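MazG-related protein (Thermotoga maritima, PDB 2YXH) binds magnesium ions and is probably a nucleoside triphosphate pyrophosphohydrolase of the MazG family, its cellular role not being established. Local coordinates at residues I8-R11 against S12-K15; E34-E37 against V38-A41; E106-W109 against K110-K114. The protein carries 1 engineered substitution. One frame throughout, in Å; residues are numbered along the deposited sequence.

Contact 1 of 3, residues I8-R11 against S12-K15; sequences IIER and SLRK
Ser-12 grips the carbonyl oxygen of Ile-8 twice. Its backbone N donates at 2.9 Å to Ile-8 O in the plane of that carbonyl, and its OG donates to the same oxygen at 3.1 Å from above the plane. A first torsion of -67° brings OG beside its own backbone N, and Ile-8 O satisfies the buried hydroxyl. Leu-13 follows with a regular bond from N to Ile-9 O, while its CB rests on Glu-10 O. The two backbone bonds are i to i+4 bonds of alpha-helix 2-15; Ile-9 packs on Tyr-59, Leu-63 and Ala-66 of helix 47-72, and Leu-13 on Gln-69. Arg-14 N bonds to Glu-10 O, and the two side chains cross at about a right angle. Glu-10 OE2 lies at the edge of the guanidinium, 3.4 Å from Arg-14 CG but 3.7 Å from Arg-14 NE, a long salt bridge between nearly coplanar groups (13°). Lys-15 lays CB and CG against Arg-11 O, each at 3.3 Å. Lys-15 NZ hydrogen-bonds to Trp-96 O and Arg-11 NH1 to Leu-94 O, both of the second subunit.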
ATOM      1  N   ILE A   8      13.529   0.113  -5.418  1.00 37.31           N
ATOM      2  CA  ILE A   8      14.018   0.006  -4.057  1.00 37.28           C
ATOM      3  C   ILE A   8      13.671  -1.341  -3.423  1.00 35.95           C
ATOM      4  O   ILE A   8      14.542  -2.070  -2.908  1.00 36.80           O
ATOM      5  CB  ILE A   8      13.583   1.182  -3.210  1.00 38.78           C
ATOM      6  CG1 ILE A   8      14.490   2.358  -3.541  1.00 38.28           C
ATOM      7  CG2 ILE A   8      13.599   0.839  -1.710  1.00 38.09           C
ATOM      8  CD1 ILE A   8      14.947   3.090  -2.347  1.00 45.04           C
ATOM      9  N   ILE A   9      12.403  -1.676  -3.513  1.00 33.35           N
ATOM     10  CA  ILE A   9      11.916  -2.925  -3.046  1.00 31.78           C
ATOM     11  C   ILE A   9      12.704  -4.015  -3.812  1.00 31.77           C
ATOM     12  O   ILE A   9      13.202  -4.924  -3.193  1.00 29.09           O
ATOM     13  CB  ILE A   9      10.385  -3.044  -3.323  1.00 32.31           C
ATOM     14  CG1 ILE A   9       9.547  -1.935  -2.691  1.00 29.37           C
ATOM     15  CG2 ILE A   9       9.866  -4.407  -3.004  1.00 32.30           C
ATOM     16  CD1 ILE A   9       9.347  -2.081  -1.277  1.00 36.01           C
ATOM     17  N   GLU A  10      12.903  -3.910  -5.147  1.00 34.30           N
ATOM     18  CA  GLU A  10      13.694  -5.019  -5.798  1.00 33.73           C
ATOM     19  C   GLU A  10      15.099  -5.158  -5.188  1.00 33.00           C
ATOM     20  O   GLU A  10      15.596  -6.306  -4.930  1.00 34.10           O
ATOM     21  CB  GLU A  10      13.780  -4.988  -7.336  1.00 34.48           C
ATOM     22  CG  GLU A  10      14.799  -6.119  -7.861  1.00 38.17           C
ATOM     23  CD  GLU A  10      14.306  -7.661  -7.784  1.00 47.24           C
ATOM     24  OE1 GLU A  10      13.054  -7.896  -7.699  1.00 55.99           O
ATOM     25  OE2 GLU A  10      15.167  -8.628  -7.835  1.00 45.68           O
ATOM     26  N   ARG A  11      15.731  -4.007  -4.918  1.00 31.83           N
ATOM     27  CA  ARG A  11      17.101  -4.008  -4.414  1.00 30.47           C
ATOM     28  C   ARG A  11      17.101  -4.643  -3.024  1.00 30.98           C
ATOM     29  O   ARG A  11      18.037  -5.307  -2.667  1.00 32.15           O
ATOM     30  CB  ARG A  11      17.642  -2.585  -4.304  1.00 32.12           C
ATOM     31  CG  ARG A  11      18.087  -2.029  -5.647  1.00 30.75           C
ATOM     32  CD  ARG A  11      18.421  -0.564  -5.493  1.00 33.79           C
ATOM     33  NE  ARG A  11      18.853  -0.065  -6.777  1.00 37.69           N
ATOM     34  CZ  ARG A  11      20.044  -0.346  -7.291  1.00 40.05           C
ATOM     35  NH1 ARG A  11      20.927  -1.060  -6.591  1.00 34.26           N
ATOM     36  NH2 ARG A  11      20.337   0.099  -8.511  1.00 42.86           N
ATOM     37  N   SER A  12      16.052  -4.427  -2.275  1.00 27.83           N
ATOM     38  CA  SER A  12      15.970  -5.048  -0.913  1.00 28.88           C
ATOM     39  C   SER A  12      15.807  -6.579  -0.919  1.00 30.55           C
ATOM     40  O   SER A  12      16.271  -7.280  -0.006  1.00 32.07           O
ATOM     41  CB  SER A  12      14.743  -4.489  -0.234  1.00 26.69           C
ATOM     42  OG  SER A  12      14.846  -3.090   0.048  1.00 28.30           O
ATOM     43  N   LEU A  13      15.057  -7.087  -1.891  1.00 31.72           N
ATOM     44  CA  LEU A  13      14.893  -8.528  -2.032  1.00 32.29           C
ATOM     45  C   LEU A  13      16.262  -9.105  -2.311  1.00 34.30           C
ATOM     46  O   LEU A  13      16.637 -10.127  -1.724  1.00 34.07           O
ATOM     47  CB  LEU A  13      13.922  -8.859  -3.175  1.00 31.37           C
ATOM     48  CG  LEU A  13      12.477  -8.673  -2.696  1.00 32.82           C
ATOM     49  CD1 LEU A  13      11.478  -8.698  -3.884  1.00 30.45           C
ATOM     50  CD2 LEU A  13      12.123  -9.603  -1.493  1.00 23.53           C
ATOM     51  N   ARG A  14      17.017  -8.403  -3.168  1.00 35.75           N
ATOM     52  CA  ARG A  14      18.266  -8.906  -3.620  1.00 38.04           C
ATOM     53  C   ARG A  14      19.423  -8.753  -2.689  1.00 37.98           C
ATOM     54  O   ARG A  14      20.396  -9.509  -2.823  1.00 37.73           O
ATOM     55  CB  ARG A  14      18.629  -8.318  -4.944  1.00 38.73           C
ATOM     56  CG  ARG A  14      18.087  -9.171  -6.092  1.00 45.70           C
ATOM     57  CD  ARG A  14      18.644  -8.660  -7.456  1.00 53.79           C
ATOM     58  NE  ARG A  14      18.611  -7.183  -7.657  1.00 57.42           N
ATOM     59  CZ  ARG A  14      19.677  -6.348  -7.676  1.00 58.60           C
ATOM     60  NH1 ARG A  14      20.951  -6.801  -7.466  1.00 54.01           N
ATOM     61  NH2 ARG A  14      19.451  -5.029  -7.900  1.00 54.43           N
ATOM     62  N   LYS A  15      19.346  -7.818  -1.737  1.00 37.03           N
ATOM     63  CA  LYS A  15      20.575  -7.407  -1.078  1.00 36.07           C
ATOM     64  C   LYS A  15      20.461  -7.285   0.408  1.00 35.19           C
ATOM     65  O   LYS A  15      21.436  -7.422   1.119  1.00 35.64           O
ATOM     66  CB  LYS A  15      21.044  -6.058  -1.577  1.00 36.10           C
ATOM     67  CG  LYS A  15      21.243  -5.939  -3.105  1.00 39.20           C
ATOM     68  CD  LYS A  15      21.680  -4.500  -3.295  1.00 43.73           C
ATOM     69  CE  LYS A  15      22.614  -4.284  -4.480  1.00 45.87           C
ATOM     70  NZ  LYS A  15      23.856  -5.080  -4.337  1.00 48.08           N
TER

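Contact 2 of 3, residues E34-E37 against V38-A41; sequences EIEE and VAEA. With MG (magnesium ion), chain D; MG (magnesium ion), chain C.
Val-38 N lies 2.9 Å from Glu-34 O and bonds to it, closing the helical turn that carries two magnesium ligands. Glu-34 and Glu-37, one turn apart on helix 24-43, form the ExxE metal-binding motif of the MazG fold, an all-helical family of probable nucleotide pyrophosphohydrolases. The close-set part is the metal side. Glu-34 bends at chi2 (-71°) and spreads its carboxylate between two magnesium ions as a bridge, OE1 to the chain D ion at 2.2 Å and OE2 to the chain C ion at 2.0 Å. Glu-37, extended beyond CG, comes to the chain D ion with OE2 alone. Glu-34 OE1 and Glu-37 OE2 are thereby held 2.6 Å apart, a closeness that the shared cation probably makes tolerable. Glu-53 and Asp-56 of helix 47-72 complete the protein ligands of the chain D ion, which also holds one water, and Asp-60 joins Glu-34 on the chain C ion, which carries four.

Beside the metals Val-38 is buried, its CG2 lying 3.4 Å from Glu-34 O and its side chain packed on Leu-50 and on Leu-28 of the second subunit. The solvent side is looser: Glu-36 and Glu-40 are exposed, and they meet through the backbone, Glu-40 N donating to Glu-36 O almost straight (173°). Back on the buried side, Ala-41 packs on Asn-49 and Leu-50 of helix 47-72; its N bonds to Glu-37 O, and Ala-41 CB comes 3.7 Å from that same Glu-37 O.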
ATOM      1  N   GLU A  34       2.254   1.585  10.673  1.00 27.77           N
ATOM      2  CA  GLU A  34       2.283   2.845   9.980  1.00 31.37           C
ATOM      3  C   GLU A  34       0.904   3.410   9.824  1.00 32.60           C
ATOM      4  O   GLU A  34       0.759   4.603   9.693  1.00 33.01           O
ATOM      5  CB  GLU A  34       2.833   2.723   8.529  1.00 28.28           C
ATOM      6  CG  GLU A  34       4.162   2.204   8.447  1.00 30.46           C
ATOM      7  CD  GLU A  34       5.196   3.192   8.963  1.00 29.85           C
ATOM      8  OE1 GLU A  34       4.855   4.396   9.123  1.00 30.96           O
ATOM      9  OE2 GLU A  34       6.373   2.776   9.151  1.00 30.59           O
ATOM     10  N   ILE A  35      -0.067   2.536   9.641  1.00 34.59           N
ATOM     11  CA  ILE A  35      -1.464   2.909   9.651  1.00 36.27           C
ATOM     12  C   ILE A  35      -1.743   3.751  10.916  1.00 36.04           C
ATOM     13  O   ILE A  35      -2.459   4.745  10.864  1.00 36.51           O
ATOM     14  CB  ILE A  35      -2.357   1.637   9.795  1.00 37.18           C
ATOM     15  CG1 ILE A  35      -2.598   0.979   8.481  1.00 37.83           C
ATOM     16  CG2 ILE A  35      -3.755   1.978  10.443  1.00 38.15           C
ATOM     17  CD1 ILE A  35      -3.407  -0.256   8.651  1.00 32.46           C
ATOM     18  N   GLU A  36      -1.195   3.360  12.050  1.00 37.42           N
ATOM     19  CA  GLU A  36      -1.395   4.165  13.249  1.00 37.51           C
ATOM     20  C   GLU A  36      -0.673   5.502  13.175  1.00 36.91           C
ATOM     21  O   GLU A  36      -1.187   6.523  13.635  1.00 38.30           O
ATOM     22  CB  GLU A  36      -0.964   3.418  14.502  1.00 39.64           C
ATOM     23  CG  GLU A  36      -1.816   2.106  14.787  1.00 47.01           C
ATOM     24  CD  GLU A  36      -3.353   2.341  15.068  1.00 56.16           C
ATOM     25  OE1 GLU A  36      -3.856   3.491  15.202  1.00 60.13           O
ATOM     26  OE2 GLU A  36      -4.078   1.335  15.186  1.00 62.93           O
ATOM     27  N   GLU A  37       0.500   5.546  12.536  1.00 35.30           N
ATOM     28  CA  GLU A  37       1.157   6.821  12.389  1.00 31.80           C
ATOM     29  C   GLU A  37       0.331   7.716  11.517  1.00 31.02           C
ATOM     30  O   GLU A  37       0.294   8.911  11.725  1.00 30.35           O
ATOM     31  CB  GLU A  37       2.585   6.680  11.958  1.00 32.87           C
ATOM     32  CG  GLU A  37       3.382   5.748  12.896  1.00 34.39           C
ATOM     33  CD  GLU A  37       4.852   5.684  12.507  1.00 44.35           C
ATOM     34  OE1 GLU A  37       5.655   5.538  13.422  1.00 48.53           O
ATOM     35  OE2 GLU A  37       5.242   5.809  11.303  1.00 41.57           O
ATOM     36  N   VAL A  38      -0.417   7.145  10.583  1.00 30.86           N
ATOM     37  CA  VAL A  38      -1.154   7.975   9.629  1.00 31.16           C
ATOM     38  C   VAL A  38      -2.379   8.571  10.403  1.00 32.61           C
ATOM     39  O   VAL A  38      -2.659   9.799  10.382  1.00 34.30           O
ATOM     40  CB  VAL A  38      -1.611   7.145   8.382  1.00 30.15           C
ATOM     41  CG1 VAL A  38      -2.669   7.854   7.663  1.00 28.24           C
ATOM     42  CG2 VAL A  38      -0.411   6.902   7.441  1.00 30.89           C
ATOM     43  N   ALA A  39      -3.088   7.696  11.087  1.00 33.74           N
ATOM     44  CA  ALA A  39      -4.202   8.097  11.944  1.00 33.80           C
ATOM     45  C   ALA A  39      -3.774   9.200  12.900  1.00 34.66           C
ATOM     46  O   ALA A  39      -4.404  10.226  12.966  1.00 36.91           O
ATOM     47  CB  ALA A  39      -4.701   6.948  12.644  1.00 33.89           C
ATOM     48  N   GLU A  40      -2.656   9.068  13.585  1.00 34.95           N
ATOM     49  CA  GLU A  40      -2.214  10.182  14.431  1.00 35.17           C
ATOM     50  C   GLU A  40      -1.976  11.472  13.622  1.00 34.92           C
ATOM     51  O   GLU A  40      -2.362  12.555  14.012  1.00 36.91           O
ATOM     52  CB  GLU A  40      -0.968   9.738  15.232  1.00 34.99           C
ATOM     53  CG  GLU A  40      -0.141  10.849  15.827  1.00 41.31           C
ATOM     54  CD  GLU A  40      -0.789  11.541  17.075  1.00 45.23           C
ATOM     55  OE1 GLU A  40      -1.867  11.083  17.498  1.00 47.66           O
ATOM     56  OE2 GLU A  40      -0.219  12.555  17.585  1.00 45.27           O
ATOM     57  N   ALA A  41      -1.363  11.382  12.467  1.00 33.28           N
ATOM     58  CA  ALA A  41      -1.055  12.642  11.755  1.00 30.20           C
ATOM     59  C   ALA A  41      -2.347  13.315  11.268  1.00 28.45           C
ATOM     60  O   ALA A  41      -2.482  14.535  11.311  1.00 27.38           O
ATOM     61  CB  ALA A  41      -0.106  12.403  10.669  1.00 30.45           C
TER
HETATM   62 MG    MG D 502       6.204   6.114   9.581  1.00 29.18          MG
HETATM   63 MG    MG C 501       7.450   1.105   8.702  1.00 33.25          MG
HETATM   64  O   HOH W   1       6.294   0.375  10.148  1.00 27.53           O
HETATM   65  O   HOH W   2       8.665   1.631  10.415  1.00 31.76           O
HETATM   66  O   HOH W   3       8.376  -0.759   8.869  1.00 37.97           O
HETATM   67  O   HOH W   4       8.684   1.983   7.216  1.00 37.08           O
HETATM   68  O   HOH W   5       7.347   7.808  10.676  1.00 27.70           O

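Contact 3 of 3, residues E106-W109 against K110-K114; sequences EKIW and KERKK
Lys-113 folds over one face of the Trp-109 indole, four residues back along the same helix. Its CB starts beside the backbone, 3.5 Å from Trp-109 O, the oxygen that also accepts the Lys-113 N-H. Lys-113 CG then stands over the six-membered ring of Trp-109, toward its rim, 3.6 Å from the centroid and 19° off the normal, a CH-pi contact. CD continues across the same face, though the model sets it implausibly near the ring and its exact place is doubtful. CE and NZ follow past the ring, near Trp-109 CH2, with the same reservation. The indole lies in the path of the lysine because Trp-109 CG is anti to its backbone N (chi1 -179°). On another side Ile-108 and Arg-112 run side by side, CG2 of Ile-108 meeting CG of Arg-112 at 3.7 Å. A water donates both to Lys-107 O and to Glu-111 OE2, tying that carboxylate to the preceding turn. The C-terminal half of helix 102-113 lies at the surface: Trp-109 and Lys-113 touch Arg-90 of helix 76-90, while Ile-108 rests on Pro-92, Trp-93 and Trp-96 in the loop between the two helices.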
ATOM      1  N   GLU A 106     -25.109   1.799  -4.961  1.00 38.81           N
ATOM      2  CA  GLU A 106     -25.189   0.656  -4.071  1.00 40.62           C
ATOM      3  C   GLU A 106     -26.031  -0.510  -4.624  1.00 38.99           C
ATOM      4  O   GLU A 106     -25.661  -1.667  -4.445  1.00 39.27           O
ATOM      5  CB  GLU A 106     -25.684   1.021  -2.715  1.00 40.02           C
ATOM      6  CG  GLU A 106     -26.963   1.758  -2.681  1.00 49.78           C
ATOM      7  CD  GLU A 106     -27.422   2.065  -1.229  1.00 60.56           C
ATOM      8  OE1 GLU A 106     -27.655   1.050  -0.467  1.00 63.28           O
ATOM      9  OE2 GLU A 106     -27.528   3.295  -0.876  1.00 61.66           O
ATOM     10  N   LYS A 107     -27.155  -0.202  -5.267  1.00 37.22           N
ATOM     11  CA  LYS A 107     -28.058  -1.237  -5.762  1.00 34.90           C
ATOM     12  C   LYS A 107     -27.243  -2.062  -6.722  1.00 35.32           C
ATOM     13  O   LYS A 107     -27.273  -3.296  -6.658  1.00 35.80           O
ATOM     14  CB  LYS A 107     -29.232  -0.591  -6.483  1.00 36.34           C
ATOM     15  CG  LYS A 107     -30.281  -0.061  -5.574  1.00 35.21           C
ATOM     16  CD  LYS A 107     -31.589  -0.007  -6.293  1.00 39.16           C
ATOM     17  CE  LYS A 107     -32.381   1.230  -5.847  1.00 47.00           C
ATOM     18  NZ  LYS A 107     -33.627   1.487  -6.719  1.00 51.25           N
ATOM     19  N   ILE A 108     -26.441  -1.403  -7.575  1.00 32.98           N
ATOM     20  CA  ILE A 108     -25.575  -2.165  -8.438  1.00 33.25           C
ATOM     21  C   ILE A 108     -24.621  -3.036  -7.628  1.00 35.33           C
ATOM     22  O   ILE A 108     -24.493  -4.250  -7.824  1.00 33.49           O
ATOM     23  CB  ILE A 108     -24.786  -1.263  -9.342  1.00 34.04           C
ATOM     24  CG1 ILE A 108     -25.766  -0.439 -10.212  1.00 30.99           C
ATOM     25  CG2 ILE A 108     -23.752  -2.112 -10.121  1.00 35.20           C
ATOM     26  CD1 ILE A 108     -25.156   0.247 -11.503  1.00 32.22           C
ATOM     27  N   TRP A 109     -24.023  -2.420  -6.631  1.00 37.22           N
ATOM     28  CA  TRP A 109     -22.955  -3.057  -5.972  1.00 40.83           C
ATOM     29  C   TRP A 109     -23.472  -4.275  -5.186  1.00 41.10           C
ATOM     30  O   TRP A 109     -22.816  -5.337  -5.135  1.00 41.10           O
ATOM     31  CB  TRP A 109     -22.238  -2.042  -5.091  1.00 42.88           C
ATOM     32  CG  TRP A 109     -21.114  -2.610  -4.384  1.00 45.66           C
ATOM     33  CD1 TRP A 109     -19.831  -2.717  -4.822  1.00 47.40           C
ATOM     34  CD2 TRP A 109     -21.151  -3.208  -3.079  1.00 49.54           C
ATOM     35  NE1 TRP A 109     -19.047  -3.299  -3.863  1.00 48.82           N
ATOM     36  CE2 TRP A 109     -19.824  -3.607  -2.774  1.00 50.31           C
ATOM     37  CE3 TRP A 109     -22.173  -3.372  -2.103  1.00 53.69           C
ATOM     38  CZ2 TRP A 109     -19.475  -4.196  -1.532  1.00 54.88           C
ATOM     39  CZ3 TRP A 109     -21.838  -3.962  -0.828  1.00 51.56           C
ATOM     40  CH2 TRP A 109     -20.494  -4.370  -0.563  1.00 51.88           C
ATOM     41  N   LYS A 110     -24.646  -4.123  -4.604  1.00 41.23           N
ATOM     42  CA  LYS A 110     -25.237  -5.195  -3.868  1.00 42.52           C
ATOM     43  C   LYS A 110     -25.302  -6.433  -4.824  1.00 43.25           C
ATOM     44  O   LYS A 110     -25.048  -7.558  -4.396  1.00 43.07           O
ATOM     45  CB  LYS A 110     -26.605  -4.737  -3.387  1.00 42.56           C
ATOM     46  CG  LYS A 110     -27.421  -5.849  -2.777  1.00 45.17           C
ATOM     47  CD  LYS A 110     -28.399  -5.333  -1.758  1.00 52.40           C
ATOM     48  CE  LYS A 110     -28.832  -6.508  -0.863  1.00 56.81           C
ATOM     49  NZ  LYS A 110     -29.729  -7.569  -1.487  1.00 58.84           N
ATOM     50  N   GLU A 111     -25.544  -6.222  -6.127  1.00 42.24           N
ATOM     51  CA  GLU A 111     -25.804  -7.343  -7.017  1.00 43.07           C
ATOM     52  C   GLU A 111     -24.514  -7.920  -7.537  1.00 44.90           C
ATOM     53  O   GLU A 111     -24.386  -9.123  -7.636  1.00 46.28           O
ATOM     54  CB  GLU A 111     -26.658  -6.920  -8.227  1.00 43.50           C
ATOM     55  CG  GLU A 111     -28.092  -6.431  -7.880  1.00 42.19           C
ATOM     56  CD  GLU A 111     -28.848  -7.380  -6.988  1.00 43.82           C
ATOM     57  OE1 GLU A 111     -28.842  -8.609  -7.245  1.00 42.55           O
ATOM     58  OE2 GLU A 111     -29.443  -6.880  -6.012  1.00 44.56           O
ATOM     59  N   ARG A 112     -23.600  -7.050  -7.981  1.00 43.71           N
ATOM     60  CA  ARG A 112     -22.245  -7.472  -8.328  1.00 43.66           C
ATOM     61  C   ARG A 112     -21.587  -8.353  -7.231  1.00 45.30           C
ATOM     62  O   ARG A 112     -20.953  -9.393  -7.485  1.00 44.02           O
ATOM     63  CB  ARG A 112     -21.389  -6.247  -8.615  1.00 42.19           C
ATOM     64  CG  ARG A 112     -21.999  -5.325  -9.680  1.00 37.99           C
ATOM     65  CD  ARG A 112     -22.152  -6.034 -11.044  1.00 32.47           C
ATOM     66  NE  ARG A 112     -22.723  -5.185 -12.112  1.00 29.09           N
ATOM     67  CZ  ARG A 112     -22.099  -4.876 -13.253  1.00 29.93           C
ATOM     68  NH1 ARG A 112     -20.851  -5.204 -13.427  1.00 26.28           N
ATOM     69  NH2 ARG A 112     -22.725  -4.214 -14.184  1.00 21.77           N
ATOM     70  N   LYS A 113     -21.790  -7.974  -5.983  1.00 47.77           N
ATOM     71  CA  LYS A 113     -21.052  -8.674  -4.953  1.00 50.28           C
ATOM     72  C   LYS A 113     -21.139 -10.167  -5.115  1.00 50.39           C
ATOM     73  O   LYS A 113     -20.155 -10.841  -4.928  1.00 51.48           O
ATOM     74  CB  LYS A 113     -21.413  -8.186  -3.560  1.00 51.64           C
ATOM     75  CG  LYS A 113     -20.368  -7.185  -3.059  1.00 54.94           C
ATOM     76  CD  LYS A 113     -20.492  -7.015  -1.561  1.00 63.06           C
ATOM     77  CE  LYS A 113     -19.851  -8.147  -0.708  1.00 68.60           C
ATOM     78  NZ  LYS A 113     -20.596  -8.230   0.644  1.00 71.64           N
ATOM     79  N   LYS A 114     -22.267 -10.661  -5.589  1.00 51.28           N
ATOM     80  CA  LYS A 114     -22.575 -12.102  -5.483  1.00 52.09           C
ATOM     81  C   LYS A 114     -22.252 -13.018  -6.715  1.00 52.13           C
ATOM     82  O   LYS A 114     -21.333 -12.721  -7.520  1.00 51.96           O
ATOM     83  CB  LYS A 114     -24.004 -12.271  -4.935  1.00 51.83           C
ATOM     84  CG  LYS A 114     -25.102 -11.448  -5.613  1.00 51.33           C
ATOM     85  CD  LYS A 114     -26.228 -11.054  -4.615  1.00 50.19           C
ATOM     86  CE  LYS A 114     -27.637 -10.972  -5.316  1.00 52.86           C
ATOM     87  NZ  LYS A 114     -28.852 -10.428  -4.582  1.00 49.68           N
TER
HETATM   88  O   HOH W   6     -29.520  -4.197  -5.488  1.00 46.60           O

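Overall arrangement
The three contacts follow in series along the chain, each within a single helix: contact 1 on helix 2-15, contact 2 on helix 24-43 and contact 3 on helix 102-113. None touches another. Centres of contacts 1 and 2 are 25 Å apart, those of 2 and 3 are 32 Å apart, and contacts 1 and 3, 40 Å between centres, lie on opposite sides of the chain's centre. Helix 47-72 connects the first two, receiving hydrophobic side chains from contact 1 and sharing the magnesium ions with contact 2. Both touch the second subunit: helix 24-43 serves interface and metal site, helix 2-15 the interface without giving a metal ligand. Contact 3 stays on its own chain.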